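Local coordinates for protein cobyrinic Acid a,c-diamide synthase (Mycobacterium smegmatis, PDB 5IHP) that binds ADP and magnesium through a ParA-family P-loop nucleotide site and may play a role in septum formation, at residues L155-L160 against T191-R196; P218-T223 against I246-F251; A23-V28 against G51-S56. All blocks are in the same frame, centred on the assembly; numbering follows the deposited sequence.

Interaction 1. Residues L155-L160 against T191-R196; sequences LQCETL and TLYDSR. With ADP (adenosine-5'-diphosphate), chain C.
At the C-terminal end of the P-loop NTPase sheet, strand 150-156 and the edge strand 184-191 run parallel and finish together beside the adenine pocket, with Q156 bridged to T191. Two backbone bonds, on either side of Q156, make this parallel bridge: T191 N donates to L155 O (2.8 Å), and C157 N donates to T191 O (3.0 Å). The hydroxyl of T191 has its bond with V22 O of the P-loop. Beyond the bridge the chains separate, and L192 fits between Q156 and the adenine: its CD1 lies 4.1 Å from Q156 CB, while CD2 meets C5 of the adenine at 3.8 Å. E158 reaches past the same branch with its chain fully extended, OE1 lying 4.1 Å from L192 CD1 and forming a salt bridge with R222. Q156 folds back with a bend at chi2 (83°), which lets its amide clasp the turn that follows the strand: OE1 accepts from T159 N (3.0 Å) on a lone pair, and NE2 donates to T159 O. On the side of helix 199-210, the sulfur of C157 sits obliquely beside the Y193 ring, with SG 3.8 Å from Y193 CD1.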
# COMPACT_ATOMS: atom_id res chain seq x y z
N LEU A 155 8.13 2.76 -6.55
CA LEU A 155 8.77 2.49 -7.82
C LEU A 155 10.27 2.63 -7.65
O LEU A 155 10.76 3.73 -7.39
CB LEU A 155 8.23 3.45 -8.87
CG LEU A 155 8.76 3.27 -10.27
CD1 LEU A 155 7.60 2.97 -11.19
CD2 LEU A 155 9.48 4.56 -10.66
N GLN A 156 11.01 1.52 -7.74
CA GLN A 156 12.45 1.58 -7.57
C GLN A 156 13.07 2.39 -8.72
O GLN A 156 12.64 2.30 -9.87
CB GLN A 156 13.06 0.18 -7.51
CG GLN A 156 12.93 -0.66 -8.79
CD GLN A 156 14.00 -0.34 -9.83
OE1 GLN A 156 15.07 0.21 -9.49
NE2 GLN A 156 13.73 -0.67 -11.09
N CYS A 157 14.08 3.20 -8.39
CA CYS A 157 14.76 3.95 -9.44
C CYS A 157 16.26 3.71 -9.35
O CYS A 157 17.07 4.58 -9.69
CB CYS A 157 14.42 5.44 -9.39
SG CYS A 157 14.58 6.30 -7.81
N GLU A 158 16.63 2.52 -8.90
CA GLU A 158 18.01 2.05 -9.01
C GLU A 158 18.35 1.65 -10.45
O GLU A 158 19.46 1.91 -10.91
CB GLU A 158 18.22 0.89 -8.04
CG GLU A 158 19.56 0.20 -8.12
CD GLU A 158 19.67 -0.91 -7.09
OE1 GLU A 158 18.68 -1.16 -6.36
OE2 GLU A 158 20.76 -1.53 -7.00
N THR A 159 17.40 1.03 -11.17
CA THR A 159 17.63 0.57 -12.53
C THR A 159 16.50 1.00 -13.46
O THR A 159 15.41 1.39 -13.03
CB THR A 159 17.77 -0.96 -12.60
OG1 THR A 159 16.50 -1.57 -12.32
CG2 THR A 159 18.80 -1.46 -11.61
N LEU A 160 16.77 0.92 -14.77
CA LEU A 160 15.81 1.27 -15.81
C LEU A 160 14.73 0.21 -16.03
O LEU A 160 13.86 0.39 -16.88
CB LEU A 160 16.53 1.52 -17.13
CG LEU A 160 17.21 2.88 -17.30
CD1 LEU A 160 18.28 2.81 -18.38
CD2 LEU A 160 16.15 3.92 -17.63
N THR A 191 11.53 5.06 -5.00
CA THR A 191 12.19 4.39 -3.88
C THR A 191 13.59 3.95 -4.30
O THR A 191 13.89 3.82 -5.49
CB THR A 191 11.40 3.16 -3.39
OG1 THR A 191 11.28 2.22 -4.46
CG2 THR A 191 10.02 3.56 -2.86
N LEU A 192 14.45 3.73 -3.30
CA LEU A 192 15.83 3.32 -3.53
C LEU A 192 16.58 4.34 -4.39
O LEU A 192 17.43 3.99 -5.20
CB LEU A 192 15.90 1.92 -4.14
CG LEU A 192 15.16 0.82 -3.38
CD1 LEU A 192 15.30 -0.52 -4.09
CD2 LEU A 192 15.66 0.72 -1.95
N TYR A 193 16.26 5.62 -4.19
CA TYR A 193 16.91 6.68 -4.95
C TYR A 193 18.38 6.77 -4.53
O TYR A 193 18.71 6.81 -3.34
CB TYR A 193 16.18 8.01 -4.72
CG TYR A 193 16.76 9.17 -5.48
CD1 TYR A 193 16.21 9.57 -6.70
CD2 TYR A 193 17.88 9.85 -5.00
CE1 TYR A 193 16.77 10.64 -7.42
CE2 TYR A 193 18.43 10.91 -5.71
CZ TYR A 193 17.88 11.30 -6.91
OH TYR A 193 18.46 12.35 -7.60
N ASP A 194 19.26 6.81 -5.52
CA ASP A 194 20.71 6.81 -5.31
C ASP A 194 21.28 8.19 -5.64
O ASP A 194 21.29 8.60 -6.80
CB ASP A 194 21.35 5.72 -6.16
CG ASP A 194 22.85 5.57 -5.93
OD1 ASP A 194 23.45 4.72 -6.61
OD2 ASP A 194 23.41 6.29 -5.08
N SER A 195 21.78 8.89 -4.62
CA SER A 195 22.30 10.24 -4.79
C SER A 195 23.71 10.29 -5.39
O SER A 195 24.21 11.39 -5.64
CB SER A 195 22.30 10.97 -3.44
OG SER A 195 23.18 10.32 -2.54
N ARG A 196 24.34 9.14 -5.63
CA ARG A 196 25.73 9.15 -6.07
C ARG A 196 25.89 9.70 -7.48
O ARG A 196 26.93 10.28 -7.80
CB ARG A 196 26.31 7.73 -6.00
CG ARG A 196 26.58 7.21 -4.60
CD ARG A 196 27.09 5.77 -4.70
NE ARG A 196 26.14 4.91 -5.41
CZ ARG A 196 26.48 3.84 -6.12
NH1 ARG A 196 27.75 3.48 -6.23
NH2 ARG A 196 25.54 3.12 -6.72
PB ADP C . 8.62 -4.97 -1.10
O1B ADP C . 8.30 -4.10 -2.29
O2B ADP C . 9.05 -6.38 -1.45
O3B ADP C . 7.59 -4.93 0.01
PA ADP C . 10.37 -4.26 1.10
O1A ADP C . 9.81 -3.08 1.85
O2A ADP C . 10.28 -5.66 1.69
O3A ADP C . 9.91 -4.23 -0.44
O5' ADP C . 11.94 -3.93 0.88
C5' ADP C . 12.74 -4.86 0.14
C4' ADP C . 14.16 -4.77 0.70
O4' ADP C . 14.65 -3.44 0.51
C3' ADP C . 14.17 -5.02 2.19
O3' ADP C . 15.35 -5.77 2.49
C2' ADP C . 14.32 -3.66 2.83
O2' ADP C . 15.05 -3.74 4.05
C1' ADP C . 15.08 -2.90 1.76
N9 ADP C . 14.79 -1.45 1.78
C8 ADP C . 13.58 -0.88 1.79
N7 ADP C . 13.68 0.48 1.80
C5 ADP C . 15.00 0.78 1.78
C6 ADP C . 15.81 2.01 1.77
N6 ADP C . 15.23 3.23 1.78
N1 ADP C . 17.16 1.87 1.75
C2 ADP C . 17.76 0.67 1.73
N3 ADP C . 17.08 -0.49 1.74
C4 ADP C . 15.72 -0.50 1.77

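Interaction 2. Residues P218-T223 against I246-F251; sequences PPIPRT and IAYREF. With ADP (adenosine-5'-diphosphate), chain C.
Van der Waals packing, mostly apolar, joins P218-T223 to helix 243-261; P218, I220 and A247 carry most of it, with Y248 under I220. I220 lies across one face of the Y248 ring, the two side chains at about a right angle. Its CD1 stands 3.9 Å from the ring centroid, 21° off the normal, a CH-pi contact, while I220 CG2 comes to 3.6 Å from Y248 CE2 on the same face. Both branches can bear on the ring because CG1 stands beside the backbone N (chi1 -46°) and CG2 beside the carbonyl carbon. A247 CB meets I220 CD1 at 3.7 Å and P221 CD at 3.9 Å. P218 follows a cis peptide bond; its CG lies against the carboxylate end of E250, 3.7 Å from E250 CD, the two side chains crossing obliquely, and its CD meets F251 CB and the edge of the F251 ring.

Hydrogen bonds tie the loop to adenine. ADP N6 donates to P221 O (2.9 Å), and T223 N donates to ADP N1 (2.7 Å) with an N-H...N angle of 168°. Two backbone groups thus read the adenine edge, while R222 CG lies 3.9 Å from ADP C2. Separately, Y248 OH is hydrogen-bonded to T27 OG1 of helix 24-37. The arrangement is that of an adenine-recognition loop in a ParA-type P-loop ATPase, backed by a C-terminal helix.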
# COMPACT_ATOMS: atom_id res chain seq x y z
N PRO A 218 8.67 13.65 -2.34
CA PRO A 218 10.08 13.48 -2.70
C PRO A 218 10.42 12.02 -2.94
O PRO A 218 9.66 11.15 -2.52
CB PRO A 218 10.80 14.00 -1.46
CG PRO A 218 9.89 13.58 -0.34
CD PRO A 218 8.49 13.74 -0.87
N PRO A 219 11.55 11.75 -3.58
CA PRO A 219 12.03 10.37 -3.65
C PRO A 219 12.50 9.92 -2.28
O PRO A 219 13.01 10.71 -1.48
CB PRO A 219 13.19 10.43 -4.66
CG PRO A 219 13.65 11.86 -4.63
CD PRO A 219 12.44 12.70 -4.30
N ILE A 220 12.30 8.64 -1.99
CA ILE A 220 12.84 8.02 -0.79
C ILE A 220 14.25 7.54 -1.10
O ILE A 220 14.42 6.69 -1.99
CB ILE A 220 11.97 6.85 -0.30
CG1 ILE A 220 10.48 7.22 -0.32
CG2 ILE A 220 12.44 6.41 1.09
CD1 ILE A 220 10.13 8.44 0.55
N PRO A 221 15.28 8.04 -0.42
CA PRO A 221 16.65 7.62 -0.74
C PRO A 221 16.93 6.20 -0.26
O PRO A 221 16.30 5.71 0.69
CB PRO A 221 17.51 8.64 0.02
CG PRO A 221 16.64 9.07 1.17
CD PRO A 221 15.23 9.08 0.63
N ARG A 222 17.87 5.55 -0.93
CA ARG A 222 18.41 4.30 -0.40
C ARG A 222 19.22 4.60 0.86
O ARG A 222 20.04 5.51 0.87
CB ARG A 222 19.29 3.60 -1.43
CG ARG A 222 20.06 2.41 -0.83
CD ARG A 222 21.10 1.80 -1.77
NE ARG A 222 20.49 0.99 -2.83
CZ ARG A 222 19.95 -0.21 -2.65
NH1 ARG A 222 19.91 -0.76 -1.45
NH2 ARG A 222 19.43 -0.85 -3.69
N THR A 223 18.97 3.82 1.91
CA THR A 223 19.51 4.10 3.24
C THR A 223 20.67 3.18 3.58
O THR A 223 21.29 2.60 2.69
CB THR A 223 18.42 3.95 4.33
N ILE A 246 13.02 11.32 6.95
CA ILE A 246 12.61 12.69 6.63
C ILE A 246 11.78 12.70 5.35
O ILE A 246 10.75 13.39 5.26
CB ILE A 246 13.85 13.60 6.52
CG1 ILE A 246 14.55 13.69 7.87
CG2 ILE A 246 13.44 15.00 6.05
CD1 ILE A 246 15.94 14.31 7.82
N ALA A 247 12.20 11.94 4.34
CA ALA A 247 11.45 11.91 3.09
C ALA A 247 10.08 11.28 3.29
O ALA A 247 9.09 11.76 2.73
CB ALA A 247 12.24 11.14 2.02
N TYR A 248 9.99 10.21 4.08
CA TYR A 248 8.70 9.60 4.34
C TYR A 248 7.77 10.56 5.09
O TYR A 248 6.57 10.63 4.79
CB TYR A 248 8.87 8.31 5.13
CG TYR A 248 9.11 7.08 4.27
CD1 TYR A 248 8.23 6.75 3.23
CD2 TYR A 248 10.20 6.25 4.49
CE1 TYR A 248 8.44 5.61 2.44
CE2 TYR A 248 10.41 5.12 3.71
CZ TYR A 248 9.54 4.81 2.68
OH TYR A 248 9.78 3.69 1.93
N ARG A 249 8.30 11.30 6.07
CA ARG A 249 7.46 12.26 6.77
C ARG A 249 7.02 13.39 5.85
O ARG A 249 5.88 13.86 5.94
CB ARG A 249 8.19 12.81 7.99
CG ARG A 249 8.19 11.86 9.17
CD ARG A 249 8.66 12.55 10.44
NE ARG A 249 10.10 12.76 10.42
CZ ARG A 249 10.98 11.93 10.97
NH1 ARG A 249 10.56 10.83 11.59
NH2 ARG A 249 12.28 12.20 10.91
N GLU A 250 7.90 13.82 4.94
CA GLU A 250 7.52 14.83 3.96
C GLU A 250 6.42 14.31 3.03
O GLU A 250 5.46 15.02 2.72
CB GLU A 250 8.75 15.27 3.16
CG GLU A 250 8.48 16.35 2.12
CD GLU A 250 9.75 16.81 1.40
OE1 GLU A 250 10.86 16.60 1.94
OE2 GLU A 250 9.64 17.37 0.29
N PHE A 251 6.54 13.06 2.58
CA PHE A 251 5.51 12.49 1.72
C PHE A 251 4.21 12.28 2.49
O PHE A 251 3.12 12.52 1.96
CB PHE A 251 5.98 11.18 1.08
CG PHE A 251 5.02 10.62 0.07
CD1 PHE A 251 4.87 11.22 -1.18
CD2 PHE A 251 4.25 9.50 0.36
CE1 PHE A 251 3.99 10.72 -2.11
CE2 PHE A 251 3.36 8.97 -0.58
CZ PHE A 251 3.23 9.59 -1.82
PB ADP C . 8.62 -4.97 -1.10
O1B ADP C . 8.30 -4.10 -2.29
O2B ADP C . 9.05 -6.38 -1.45
O3B ADP C . 7.59 -4.93 0.01
PA ADP C . 10.37 -4.26 1.10
O1A ADP C . 9.81 -3.08 1.85
O2A ADP C . 10.28 -5.66 1.69
O3A ADP C . 9.91 -4.23 -0.44
O5' ADP C . 11.94 -3.93 0.88
C5' ADP C . 12.74 -4.86 0.14
C4' ADP C . 14.16 -4.77 0.70
O4' ADP C . 14.65 -3.44 0.51
C3' ADP C . 14.17 -5.02 2.19
O3' ADP C . 15.35 -5.77 2.49
C2' ADP C . 14.32 -3.66 2.83
O2' ADP C . 15.05 -3.74 4.05
C1' ADP C . 15.08 -2.90 1.76
N9 ADP C . 14.79 -1.45 1.78
C8 ADP C . 13.58 -0.88 1.79
N7 ADP C . 13.68 0.48 1.80
C5 ADP C . 15.00 0.78 1.78
C6 ADP C . 15.81 2.01 1.77
N6 ADP C . 15.23 3.23 1.78
N1 ADP C . 17.16 1.87 1.75
C2 ADP C . 17.76 0.67 1.73
N3 ADP C . 17.08 -0.49 1.74
C4 ADP C . 15.72 -0.50 1.77

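Interaction 3. Residues A23-V28 against G51-S56. With MG (magnesium ion), chain D; ADP (adenosine-5'-diphosphate), chain C.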
# COMPACT_ATOMS: atom_id res chain seq x y z
N ALA A 23 10.32 -1.74 -1.98
CA ALA A 23 10.06 -1.06 -0.71
C ALA A 23 8.57 -0.76 -0.49
O ALA A 23 8.23 0.21 0.18
CB ALA A 23 10.89 0.23 -0.58
N LYS A 24 7.67 -1.61 -1.00
CA LYS A 24 6.26 -1.44 -0.67
C LYS A 24 6.03 -1.56 0.83
O LYS A 24 5.43 -0.67 1.44
CB LYS A 24 5.39 -2.48 -1.39
CG LYS A 24 5.45 -2.38 -2.89
CD LYS A 24 4.09 -2.47 -3.48
CE LYS A 24 3.41 -3.73 -3.02
NZ LYS A 24 4.07 -4.93 -3.57
N THR A 25 6.50 -2.65 1.43
CA THR A 25 6.21 -2.92 2.84
C THR A 25 6.84 -1.86 3.73
O THR A 25 6.20 -1.35 4.66
CB THR A 25 6.68 -4.33 3.20
OG1 THR A 25 5.87 -5.29 2.51
CG2 THR A 25 6.62 -4.59 4.71
N THR A 26 8.11 -1.53 3.47
CA THR A 26 8.76 -0.44 4.20
C THR A 26 7.96 0.85 4.07
O THR A 26 7.83 1.61 5.04
CB THR A 26 10.19 -0.23 3.67
OG1 THR A 26 10.94 -1.45 3.80
CG2 THR A 26 10.90 0.89 4.42
N THR A 27 7.41 1.11 2.88
CA THR A 27 6.64 2.32 2.63
C THR A 27 5.35 2.33 3.45
O THR A 27 5.00 3.35 4.05
CB THR A 27 6.34 2.46 1.13
OG1 THR A 27 7.55 2.78 0.42
CG2 THR A 27 5.30 3.54 0.88
N VAL A 28 4.65 1.20 3.48
CA VAL A 28 3.41 1.13 4.26
C VAL A 28 3.71 1.44 5.72
O VAL A 28 3.06 2.30 6.33
CB VAL A 28 2.74 -0.24 4.10
CG1 VAL A 28 1.57 -0.37 5.12
CG2 VAL A 28 2.23 -0.43 2.66
N GLY A 51 3.86 -12.33 4.97
CA GLY A 51 3.76 -11.64 6.25
C GLY A 51 4.87 -10.67 6.56
O GLY A 51 5.17 -10.44 7.74
N CYS A 52 5.50 -10.08 5.54
CA CYS A 52 6.65 -9.22 5.78
C CYS A 52 6.30 -8.05 6.68
O CYS A 52 7.05 -7.72 7.61
CB CYS A 52 7.21 -8.70 4.46
SG CYS A 52 7.52 -10.02 3.29
N LEU A 53 5.17 -7.38 6.41
CA LEU A 53 4.77 -6.24 7.23
C LEU A 53 4.51 -6.68 8.67
O LEU A 53 4.97 -6.03 9.62
CB LEU A 53 3.51 -5.59 6.66
CG LEU A 53 2.95 -4.43 7.49
CD1 LEU A 53 3.93 -3.26 7.46
CD2 LEU A 53 1.58 -4.01 6.98
N THR A 54 3.79 -7.78 8.82
CA THR A 54 3.45 -8.32 10.14
C THR A 54 4.71 -8.61 10.95
O THR A 54 4.87 -8.14 12.08
CB THR A 54 2.60 -9.57 9.93
OG1 THR A 54 1.36 -9.18 9.30
CG2 THR A 54 2.31 -10.31 11.25
N PHE A 55 5.64 -9.38 10.36
CA PHE A 55 6.92 -9.65 10.99
C PHE A 55 7.68 -8.37 11.33
O PHE A 55 8.24 -8.25 12.42
CB PHE A 55 7.77 -10.54 10.07
CG PHE A 55 9.10 -10.90 10.65
CD1 PHE A 55 9.19 -11.80 11.69
CD2 PHE A 55 10.26 -10.32 10.17
CE1 PHE A 55 10.42 -12.13 12.24
CE2 PHE A 55 11.49 -10.64 10.72
CZ PHE A 55 11.56 -11.55 11.75
N SER A 56 7.69 -7.39 10.40
CA SER A 56 8.46 -6.17 10.61
C SER A 56 7.93 -5.33 11.76
O SER A 56 8.69 -4.53 12.34
CB SER A 56 8.50 -5.33 9.32
OG SER A 56 7.29 -4.59 9.12
MG MG D . 6.41 -6.42 0.76
PB ADP C . 8.62 -4.97 -1.10
O1B ADP C . 8.30 -4.10 -2.29
O2B ADP C . 9.05 -6.38 -1.45
O3B ADP C . 7.59 -4.93 0.01
PA ADP C . 10.37 -4.26 1.10
O1A ADP C . 9.81 -3.08 1.85
O2A ADP C . 10.28 -5.66 1.69
O3A ADP C . 9.91 -4.23 -0.44
O5' ADP C . 11.94 -3.93 0.88
C5' ADP C . 12.74 -4.86 0.14
C4' ADP C . 14.16 -4.77 0.70
O4' ADP C . 14.65 -3.44 0.51
C3' ADP C . 14.17 -5.02 2.19
O3' ADP C . 15.35 -5.77 2.49
C2' ADP C . 14.32 -3.66 2.83
O2' ADP C . 15.05 -3.74 4.05
C1' ADP C . 15.08 -2.90 1.76
N9 ADP C . 14.79 -1.45 1.78
C8 ADP C . 13.58 -0.88 1.79
N7 ADP C . 13.68 0.48 1.80
C5 ADP C . 15.00 0.78 1.78
C6 ADP C . 15.81 2.01 1.77
N6 ADP C . 15.23 3.23 1.78
N1 ADP C . 17.16 1.87 1.75
C2 ADP C . 17.76 0.67 1.73
N3 ADP C . 17.08 -0.49 1.74
C4 ADP C . 15.72 -0.50 1.77
O HOH W 1 4.49 -5.61 -0.13
O HOH W 2 6.63 -7.63 -0.97
O HOH W 3 5.23 -8.09 1.67
O HOH W 4 8.10 -7.29 1.75
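T25 lays its methyl on the first turn of helix 52-56, CG2 lying 3.5 Å from L53 CA and 3.8 Å from L53 CB. A chi1 of -68° sets the two branches of this threonine apart: CG2, anti to the backbone N, faces L53, and OG1 faces the magnesium ion. V28, one turn on, adds CG1 against L53 CD2 at 4.1 Å, the two side chains crossing at about a right angle. The short helical segments themselves cross at -51°.

The magnesium ion is six-coordinate: T25 OG1 at 2.2 Å, ADP O3B at 2.0 Å and four waters. D132 OD2 is hydrogen-bonded to T25 OG1 and probably helps to orient it from the second shell. Waters 2 and 4 also donate to ADP O2B and O2A, tying the metal shell to both phosphates.

Backbone N-H groups at the start of helix 24-37 grip the phosphates. K24 N donates to ADP O1B. T25 N donates to ADP O3B (2.9 Å). ADP O1A accepts twice from T26, from its N and from its OG1. The N-terminal end of the helix dipole probably favours the negative charge there. A23, the N-cap residue, accepts on its O from both T27 N and T27 OG1, which approach from opposite faces of its plane. This is the deviant Walker A P-loop of ParA-type ATPases, with helix 52-56 packed beside its magnesium-binding threonine.

All three contacts touch one ADP molecule. Interaction 3 is buried near the centre of the chain and holds the phosphates and magnesium ion with backbone N-H groups and two threonine hydroxyls; interactions 1 and 2 lie further out, partly buried, and deal with adenine. Interactions 2 and 3 both join their segments by side-chain packing, whereas interaction 1 is a strand end closed by backbone bonds. Interactions 1 and 2 are joined directly, by the E158-R222 salt bridge and by a probable bond between Y193 O and R222 N. The Y248-T27 hydroxyl pair connects interaction 2 to interaction 3, and T191 packs on A23 between interactions 1 and 3.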